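Local coordinates for cysteine protease-like VirA (Shigella flexneri, PDB 3EB8), which is a secreted virulence effector required for bacterial entry into epithelial cells and later spread within and between them, although its assigned tubulin protease activity is disputed, at residues P110-T115 and V316-I321; I272-H277 and I306-I311; C119-I124 and Q348-I353. All coordinates share one frame; numbering follows the deposited sequence.

Contact 1. Residues P110-T115 and V316-I321; sequences PEVIET and VGINKI
V112 lays its CG1 methyl against the outer part of the I318 side chain, where CG1 of V112 comes within 3.6 Å of CD1 of I318. The two side chains slide past one another in opposite directions, one from the helix and the other from the strand. V112 turns CG1 anti to its own nitrogen (chi1 158°), which sends that branch to I318 and toward G317, whose CA is 4.2 Å from CG1 of V112. A short, apolar side chain suits this buried helix position pointing at the strand. I318 is longer: its nearly extended end carries CD1 past V112 to the backbone of the following residue, 3.8 Å from CA of I113. The bond from CA to CB of I113 starts away from the strand, yet CG1 of I113 still lies 4.0 Å from CD1 of I318. At G317 the strand puts no side chain into the interface. The contact is small, and its side-chain part is apolar. Helix and strand run almost alongside, 15° apart in direction, with their axes 8.3 Å from each other at closest approach. Further along the helix, OG1 of T115 turns back to O of E111 at 2.8 Å, joining the helical N-H of T115 on that oxygen from the opposite face of the carbonyl plane. Helix 110-118 packs over several strands of the mixed sheet: V112 also rests on A97 and I354, T115 packs on I95, A97 and I354, and I318 continues onto L307 of strand 300-312.

Contact 2. Residues I272-H277 and I306-I311; sequences INNCGH and ILPSHI
S309 takes hold of the start of the other segment twice, OG reaching O of I272 at 2.8 Å and its backbone N reaching O of N273 at 2.8 Å. These bonds open an antiparallel pairing inside the mixed sheet, between strands 274-283 and 300-312. The serine hydroxyl sits between its own nitrogen and carbonyl carbon (chi1 71°), from where it meets the I272 carbonyl in that group's plane. I272 and N273 are the last residues of the region assigned to tubulin binding.

Beyond them the pairing slackens: C275 N to L307 O, at 3.3 Å, and L307 N to G276 O, at 3.4 Å, are both weak. N274 and P308 form a non-hydrogen-bonded pair, a place where proline's missing N-H costs nothing toward this neighbour. G276 has a positive phi of 94°, and a side chain there would press on the carbonyl oxygen of C275, so glycine fits. Farther along, the I306 side chain lies over one face of the H277 ring with CG1, while the ring also meets F236.

The N274 amide is held in part by a weak Asx-turn bond from the G276 N-H to OD1; its ND2 rests against the L307-P308 peptide, 3.5 Å from C of L307. One water donates to O of N273 at 2.9 Å and to O of S309 at 3.1 Å.

Contact 3. Residues C119-I124 and Q348-I353; sequences CCTSII and QVSFAI
Strands 121-123 and 348-356 run antiparallel with a marked twist, 139° between their directions here, and are joined by the hydrogen-bonded pair S122-F351 and the non-hydrogen-bonded pair I123-S350. S122 gives its N-H to O of F351 at 2.9 Å, nearly straight, and receives the N-H of F351 in return; I124 N adds a bond to O of V349 at 3.0 Å.

On the side of T121 and S350, two hydroxyls meet across the strands, OG1 of T121 lying 2.5 Å from OG of S350. That is suspiciously short, and either could be the donor. Both oxygens occupy the slot between their own backbone nitrogen and carbonyl carbon (chi1 50° and 61°), which points them at each other. T121 is bifunctional: with the hydroxyl turned to S350, its methyl CG2 is turned to CB of A352, 3.6 Å away. The single methyl of alanine, CB of A352, fits there and also lies beside SG of C119, at 3.9 Å. Paired with S350, I123 sends its side chain across that of Q348 at about a right angle, CD1 of I123 lying 3.5 Å from CD of Q348.

Toward helix 245-265 the I124-F351 contact is hydrophobic. CG1 of I124 approaches CD1 of the F351 ring at 3.6 Å, obliquely, and both side chains continue onto that helix, I124 against V247 and I250, F351 against I254.

S350 OG also bonds to Q86 NE2 of strand 86-87, which pairs with the other edge of 121-123. The buried hydroxyls of T121 and S350 thus probably find partners in each other and, for S350, in Q86, while the apolar side chains join sheet to helix.

All three contacts build on one mixed sheet. Contacts 1 and 2 have centres about 8 Å apart and share the pairing of neighbouring strands 300-312 and 315-327, with G317 O 2.7 Å from H310 N. Contact 3 lies about 13 Å from contact 1, centre to centre, and is tied to it through K320: its O faces A352 N at 2.9 Å, while NZ of K320 reaches C119 O at 2.8 Å, just past the C-terminal end of helix 110-118, where it also bonds A116 O. Contacts 2 and 3 are about 15 Å apart between centres and meet by packing, H310 CE1 lying 3.6 Å from I353 CD1. Along the chain contact 2 is nested within the loops closed by the others.

Contact 1. Residues P110-T115 and V316-I321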
loop_
_atom_site.group_PDB
_atom_site.type_symbol
_atom_site.label_atom_id
_atom_site.label_comp_id
_atom_site.label_asym_id
_atom_site.label_seq_id
_atom_site.Cartn_x
_atom_site.Cartn_y
_atom_site.Cartn_z
ATOM N N PRO A 110 9.789 -15.088 -3.892
ATOM C CA PRO A 110 9.987 -13.755 -4.476
ATOM C C PRO A 110 8.876 -13.348 -5.453
ATOM O O PRO A 110 8.470 -12.188 -5.460
ATOM C CB PRO A 110 11.313 -13.893 -5.225
ATOM C CG PRO A 110 12.023 -15.023 -4.562
ATOM C CD PRO A 110 10.951 -15.968 -4.087
ATOM N N GLU A 111 8.396 -14.280 -6.272
ATOM C CA GLU A 111 7.339 -13.946 -7.223
ATOM C C GLU A 111 6.049 -13.539 -6.510
ATOM O O GLU A 111 5.341 -12.642 -6.963
ATOM C CB GLU A 111 7.063 -15.093 -8.192
ATOM C CG GLU A 111 8.247 -15.495 -9.056
ATOM C CD GLU A 111 9.224 -16.419 -8.332
ATOM O OE1 GLU A 111 9.093 -16.598 -7.098
ATOM O OE2 GLU A 111 10.126 -16.972 -9.000
ATOM N N VAL A 112 5.739 -14.201 -5.403
ATOM C CA VAL A 112 4.554 -13.854 -4.626
ATOM C C VAL A 112 4.700 -12.430 -4.063
ATOM O O VAL A 112 3.804 -11.593 -4.187
ATOM C CB VAL A 112 4.288 -14.896 -3.512
ATOM C CG1 VAL A 112 3.429 -14.304 -2.405
ATOM C CG2 VAL A 112 3.629 -16.125 -4.102
ATOM N N ILE A 113 5.860 -12.153 -3.479
ATOM C CA ILE A 113 6.172 -10.820 -2.974
ATOM C C ILE A 113 6.034 -9.790 -4.083
ATOM O O ILE A 113 5.384 -8.756 -3.903
ATOM C CB ILE A 113 7.600 -10.765 -2.395
ATOM C CG1 ILE A 113 7.632 -11.424 -1.014
ATOM C CG2 ILE A 113 8.096 -9.330 -2.297
ATOM C CD1 ILE A 113 8.984 -12.022 -0.667
ATOM N N GLU A 114 6.646 -10.076 -5.226
ATOM C CA GLU A 114 6.598 -9.173 -6.377
ATOM C C GLU A 114 5.163 -8.922 -6.863
ATOM O O GLU A 114 4.746 -7.775 -7.043
ATOM C CB GLU A 114 7.456 -9.726 -7.513
ATOM C CG GLU A 114 7.334 -8.969 -8.803
ATOM C CD GLU A 114 8.071 -7.650 -8.756
ATOM O OE1 GLU A 114 8.733 -7.378 -7.726
ATOM O OE2 GLU A 114 7.985 -6.886 -9.744
ATOM N N THR A 115 4.418 -10.006 -7.055
ATOM C CA THR A 115 3.021 -9.927 -7.439
ATOM C C THR A 115 2.214 -9.118 -6.435
ATOM O O THR A 115 1.417 -8.278 -6.827
ATOM C CB THR A 115 2.399 -11.319 -7.544
ATOM O OG1 THR A 115 3.121 -12.085 -8.514
ATOM C CG2 THR A 115 0.906 -11.220 -7.929
ATOM N N VAL A 316 2.584 -20.781 0.666
ATOM C CA VAL A 316 2.696 -19.538 1.416
ATOM C C VAL A 316 2.423 -18.332 0.524
ATOM O O VAL A 316 3.236 -17.969 -0.341
ATOM C CB VAL A 316 4.093 -19.396 2.059
ATOM C CG1 VAL A 316 4.124 -18.206 3.015
ATOM C CG2 VAL A 316 4.472 -20.678 2.783
ATOM N N GLY A 317 1.266 -17.713 0.738
ATOM C CA GLY A 317 0.874 -16.530 -0.007
ATOM C C GLY A 317 0.927 -15.297 0.866
ATOM O O GLY A 317 1.494 -15.324 1.956
ATOM N N ILE A 318 0.326 -14.216 0.387
ATOM C CA ILE A 318 0.320 -12.946 1.101
ATOM C C ILE A 318 -1.073 -12.325 1.092
ATOM O O ILE A 318 -1.798 -12.421 0.107
ATOM C CB ILE A 318 1.309 -11.936 0.470
ATOM C CG1 ILE A 318 2.754 -12.278 0.831
ATOM C CG2 ILE A 318 0.992 -10.524 0.926
ATOM C CD1 ILE A 318 3.787 -11.630 -0.092
ATOM N N ASN A 319 -1.455 -11.705 2.202
ATOM C CA ASN A 319 -2.646 -10.878 2.242
ATOM C C ASN A 319 -2.212 -9.422 2.220
ATOM O O ASN A 319 -1.774 -8.878 3.234
ATOM C CB ASN A 319 -3.465 -11.196 3.490
ATOM C CG ASN A 319 -4.659 -10.256 3.680
ATOM O OD1 ASN A 319 -5.166 -9.656 2.726
ATOM N ND2 ASN A 319 -5.112 -10.133 4.926
ATOM N N LYS A 320 -2.294 -8.802 1.049
ATOM C CA LYS A 320 -1.985 -7.392 0.939
ATOM C C LYS A 320 -3.103 -6.539 1.546
ATOM O O LYS A 320 -4.254 -6.592 1.120
ATOM C CB LYS A 320 -1.752 -7.004 -0.510
ATOM C CG LYS A 320 -1.345 -5.562 -0.714
ATOM C CD LYS A 320 -1.174 -5.331 -2.192
ATOM C CE LYS A 320 -0.802 -3.922 -2.527
ATOM N NZ LYS A 320 -0.367 -3.888 -3.969
ATOM N N ILE A 321 -2.758 -5.764 2.560
ATOM C CA ILE A 321 -3.694 -4.827 3.138
ATOM C C ILE A 321 -3.097 -3.469 2.906
ATOM O O ILE A 321 -2.034 -3.168 3.434
ATOM C CB ILE A 321 -3.849 -5.050 4.650
ATOM C CG1 ILE A 321 -4.301 -6.475 4.935
ATOM C CG2 ILE A 321 -4.812 -4.055 5.245
ATOM C CD1 ILE A 321 -4.469 -6.755 6.398
#

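Contact 2. Residues I272-H277 and I306-I311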
loop_
_atom_site.group_PDB
_atom_site.type_symbol
_atom_site.label_atom_id
_atom_site.label_comp_id
_atom_site.label_asym_id
_atom_site.label_seq_id
_atom_site.Cartn_x
_atom_site.Cartn_y
_atom_site.Cartn_z
ATOM N N ILE A 272 6.841 -17.413 8.547
ATOM C CA ILE A 272 7.026 -16.055 9.041
ATOM C C ILE A 272 5.688 -15.342 9.036
ATOM O O ILE A 272 4.853 -15.599 8.184
ATOM C CB ILE A 272 8.014 -15.250 8.165
ATOM C CG1 ILE A 272 7.405 -14.969 6.791
ATOM C CG2 ILE A 272 9.351 -15.990 8.017
ATOM C CD1 ILE A 272 8.190 -13.961 5.987
ATOM N N ASN A 273 5.492 -14.434 9.986
ATOM C CA ASN A 273 4.232 -13.714 10.095
ATOM C C ASN A 273 3.993 -12.672 8.994
ATOM O O ASN A 273 2.907 -12.614 8.405
ATOM C CB ASN A 273 4.130 -13.011 11.446
ATOM C CG ASN A 273 2.940 -12.070 11.515
ATOM O OD1 ASN A 273 3.061 -10.869 11.253
ATOM N ND2 ASN A 273 1.775 -12.620 11.840
ATOM N N ASN A 274 5.009 -11.838 8.751
ATOM C CA ASN A 274 4.883 -10.662 7.891
ATOM C C ASN A 274 6.162 -10.361 7.116
ATOM O O ASN A 274 7.255 -10.681 7.582
ATOM C CB ASN A 274 4.483 -9.444 8.729
ATOM C CG ASN A 274 4.881 -8.123 8.076
ATOM O OD1 ASN A 274 5.841 -7.483 8.504
ATOM N ND2 ASN A 274 4.147 -7.710 7.039
ATOM N N CYS A 275 6.018 -9.742 5.938
ATOM C CA CYS A 275 7.165 -9.382 5.092
ATOM C C CYS A 275 7.451 -7.865 5.024
ATOM O O CYS A 275 8.211 -7.421 4.173
ATOM C CB CYS A 275 7.008 -9.962 3.671
ATOM S SG CYS A 275 6.090 -11.538 3.579
ATOM N N GLY A 276 6.845 -7.078 5.916
ATOM C CA GLY A 276 7.132 -5.650 6.016
ATOM C C GLY A 276 6.216 -4.731 5.221
ATOM O O GLY A 276 5.217 -5.182 4.654
ATOM N N HIS A 277 6.571 -3.445 5.166
ATOM C CA HIS A 277 5.736 -2.402 4.547
ATOM C C HIS A 277 6.197 -1.981 3.152
ATOM O O HIS A 277 7.390 -1.836 2.901
ATOM C CB HIS A 277 5.729 -1.131 5.410
ATOM C CG HIS A 277 5.002 -1.276 6.710
ATOM N ND1 HIS A 277 3.739 -0.768 6.915
ATOM C CD2 HIS A 277 5.367 -1.859 7.877
ATOM C CE1 HIS A 277 3.350 -1.042 8.148
ATOM N NE2 HIS A 277 4.320 -1.702 8.754
ATOM N N ILE A 306 0.694 -3.258 4.116
ATOM C CA ILE A 306 1.318 -4.278 4.927
ATOM C C ILE A 306 1.152 -5.625 4.196
ATOM O O ILE A 306 0.210 -5.804 3.432
ATOM C CB ILE A 306 0.750 -4.272 6.361
ATOM C CG1 ILE A 306 1.703 -4.995 7.317
ATOM C CG2 ILE A 306 -0.649 -4.885 6.410
ATOM C CD1 ILE A 306 1.399 -4.768 8.789
ATOM N N LEU A 307 2.086 -6.553 4.388
ATOM C CA LEU A 307 2.085 -7.796 3.613
ATOM C C LEU A 307 2.137 -9.047 4.485
ATOM O O LEU A 307 3.071 -9.843 4.353
ATOM C CB LEU A 307 3.269 -7.843 2.631
ATOM C CG LEU A 307 3.522 -6.723 1.608
ATOM C CD1 LEU A 307 4.863 -6.925 0.888
ATOM C CD2 LEU A 307 2.407 -6.621 0.593
ATOM N N PRO A 308 1.150 -9.229 5.379
ATOM C CA PRO A 308 1.186 -10.425 6.225
ATOM C C PRO A 308 1.134 -11.677 5.368
ATOM O O PRO A 308 0.494 -11.676 4.331
ATOM C CB PRO A 308 -0.116 -10.320 7.035
ATOM C CG PRO A 308 -0.974 -9.393 6.228
ATOM C CD PRO A 308 -0.016 -8.393 5.695
ATOM N N SER A 309 1.798 -12.735 5.807
ATOM C CA SER A 309 1.755 -13.998 5.075
ATOM C C SER A 309 0.362 -14.629 5.208
ATOM O O SER A 309 -0.315 -14.437 6.222
ATOM C CB SER A 309 2.805 -14.951 5.621
ATOM O OG SER A 309 2.411 -15.386 6.899
ATOM N N HIS A 310 -0.048 -15.384 4.191
ATOM C CA HIS A 310 -1.360 -16.016 4.158
ATOM C C HIS A 310 -1.259 -17.398 3.516
ATOM O O HIS A 310 -0.930 -17.508 2.330
ATOM C CB HIS A 310 -2.343 -15.162 3.349
ATOM C CG HIS A 310 -3.766 -15.614 3.469
ATOM N ND1 HIS A 310 -4.427 -16.306 2.472
ATOM C CD2 HIS A 310 -4.650 -15.497 4.487
ATOM C CE1 HIS A 310 -5.652 -16.582 2.869
ATOM N NE2 HIS A 310 -5.815 -16.100 4.087
ATOM N N ILE A 311 -1.538 -18.455 4.275
ATOM C CA ILE A 311 -1.458 -19.790 3.702
ATOM C C ILE A 311 -2.668 -20.048 2.823
ATOM O O ILE A 311 -3.806 -19.862 3.246
ATOM C CB ILE A 311 -1.340 -20.906 4.771
ATOM C CG1 ILE A 311 -0.247 -20.559 5.785
ATOM C CG2 ILE A 311 -1.064 -22.250 4.105
ATOM C CD1 ILE A 311 1.073 -20.146 5.150
HETATM O O HOH W 1 0.436 -13.823 9.167
#

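Contact 3. Residues C119-I124 and Q348-I353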
loop_
_atom_site.group_PDB
_atom_site.type_symbol
_atom_site.label_atom_id
_atom_site.label_comp_id
_atom_site.label_asym_id
_atom_site.label_seq_id
_atom_site.Cartn_x
_atom_site.Cartn_y
_atom_site.Cartn_z
ATOM N N CYS A 119 -0.039 -5.654 -7.268
ATOM C CA CYS A 119 -1.421 -6.000 -7.602
ATOM C C CYS A 119 -2.437 -4.978 -7.085
ATOM O O CYS A 119 -2.198 -4.312 -6.075
ATOM C CB CYS A 119 -1.786 -7.424 -7.141
ATOM S SG CYS A 119 -2.164 -7.603 -5.395
ATOM N N CYS A 120 -3.552 -4.837 -7.796
ATOM C CA CYS A 120 -4.627 -3.955 -7.358
ATOM C C CYS A 120 -5.274 -4.587 -6.142
ATOM O O CYS A 120 -5.008 -5.743 -5.848
ATOM C CB CYS A 120 -5.668 -3.774 -8.466
ATOM S SG CYS A 120 -6.641 -5.271 -8.886
ATOM N N THR A 121 -6.113 -3.843 -5.438
ATOM C CA THR A 121 -6.809 -4.392 -4.270
ATOM C C THR A 121 -8.268 -3.938 -4.285
ATOM O O THR A 121 -8.633 -3.065 -5.075
ATOM C CB THR A 121 -6.145 -3.923 -2.976
ATOM O OG1 THR A 121 -5.974 -2.499 -3.037
ATOM C CG2 THR A 121 -4.769 -4.589 -2.797
ATOM N N SER A 122 -9.095 -4.527 -3.423
ATOM C CA SER A 122 -10.524 -4.201 -3.363
ATOM C C SER A 122 -10.884 -3.418 -2.100
ATOM O O SER A 122 -10.569 -3.832 -0.982
ATOM C CB SER A 122 -11.370 -5.477 -3.441
ATOM O OG SER A 122 -12.757 -5.193 -3.347
ATOM N N ILE A 123 -11.554 -2.289 -2.282
ATOM C CA ILE A 123 -11.877 -1.406 -1.178
ATOM C C ILE A 123 -12.932 -2.036 -0.266
ATOM O O ILE A 123 -13.945 -2.543 -0.740
ATOM C CB ILE A 123 -12.379 -0.048 -1.707
ATOM C CG1 ILE A 123 -11.255 0.676 -2.438
ATOM C CG2 ILE A 123 -12.956 0.819 -0.586
ATOM C CD1 ILE A 123 -11.746 1.762 -3.375
ATOM N N ILE A 124 -12.670 -2.012 1.038
ATOM C CA ILE A 124 -13.634 -2.396 2.055
ATOM C C ILE A 124 -14.456 -1.162 2.398
ATOM O O ILE A 124 -13.916 -0.178 2.900
ATOM C CB ILE A 124 -12.914 -2.887 3.333
ATOM C CG1 ILE A 124 -11.896 -3.983 2.990
ATOM C CG2 ILE A 124 -13.900 -3.373 4.355
ATOM C CD1 ILE A 124 -12.458 -5.066 2.092
ATOM N N GLN A 348 -8.499 5.096 3.352
ATOM C CA GLN A 348 -9.131 4.050 2.571
ATOM C C GLN A 348 -8.345 2.750 2.667
ATOM O O GLN A 348 -7.116 2.719 2.497
ATOM C CB GLN A 348 -9.283 4.461 1.125
ATOM C CG GLN A 348 -10.118 3.503 0.326
ATOM C CD GLN A 348 -10.274 3.980 -1.094
ATOM O OE1 GLN A 348 -9.349 3.847 -1.906
ATOM N NE2 GLN A 348 -11.443 4.562 -1.406
ATOM N N VAL A 349 -9.076 1.685 2.942
ATOM C CA VAL A 349 -8.483 0.387 3.206
ATOM C C VAL A 349 -8.926 -0.591 2.136
ATOM O O VAL A 349 -10.100 -0.608 1.744
ATOM C CB VAL A 349 -8.867 -0.104 4.622
ATOM C CG1 VAL A 349 -8.454 -1.549 4.838
ATOM C CG2 VAL A 349 -8.226 0.800 5.663
ATOM N N SER A 350 -7.975 -1.378 1.637
ATOM C CA SER A 350 -8.256 -2.343 0.578
ATOM C C SER A 350 -7.482 -3.631 0.825
ATOM O O SER A 350 -6.462 -3.608 1.496
ATOM C CB SER A 350 -7.871 -1.764 -0.770
ATOM O OG SER A 350 -6.484 -1.481 -0.792
ATOM N N PHE A 351 -7.969 -4.742 0.271
ATOM C CA PHE A 351 -7.384 -6.062 0.487
ATOM C C PHE A 351 -7.114 -6.800 -0.814
ATOM O O PHE A 351 -7.821 -6.628 -1.791
ATOM C CB PHE A 351 -8.335 -6.947 1.286
ATOM C CG PHE A 351 -8.275 -6.738 2.754
ATOM C CD1 PHE A 351 -8.667 -5.530 3.313
ATOM C CD2 PHE A 351 -7.864 -7.764 3.594
ATOM C CE1 PHE A 351 -8.628 -5.338 4.673
ATOM C CE2 PHE A 351 -7.832 -7.584 4.967
ATOM C CZ PHE A 351 -8.214 -6.370 5.510
ATOM N N ALA A 352 -6.113 -7.665 -0.797
ATOM C CA ALA A 352 -5.990 -8.682 -1.817
ATOM C C ALA A 352 -5.268 -9.896 -1.251
ATOM O O ALA A 352 -4.446 -9.789 -0.341
ATOM C CB ALA A 352 -5.256 -8.143 -3.075
ATOM N N ILE A 353 -5.588 -11.057 -1.804
ATOM C CA ILE A 353 -4.830 -12.256 -1.535
ATOM C C ILE A 353 -3.978 -12.602 -2.755
ATOM O O ILE A 353 -4.450 -12.574 -3.897
ATOM C CB ILE A 353 -5.740 -13.429 -1.128
ATOM C CG1 ILE A 353 -6.312 -13.181 0.272
ATOM C CG2 ILE A 353 -4.961 -14.730 -1.084
ATOM C CD1 ILE A 353 -7.322 -14.220 0.705
#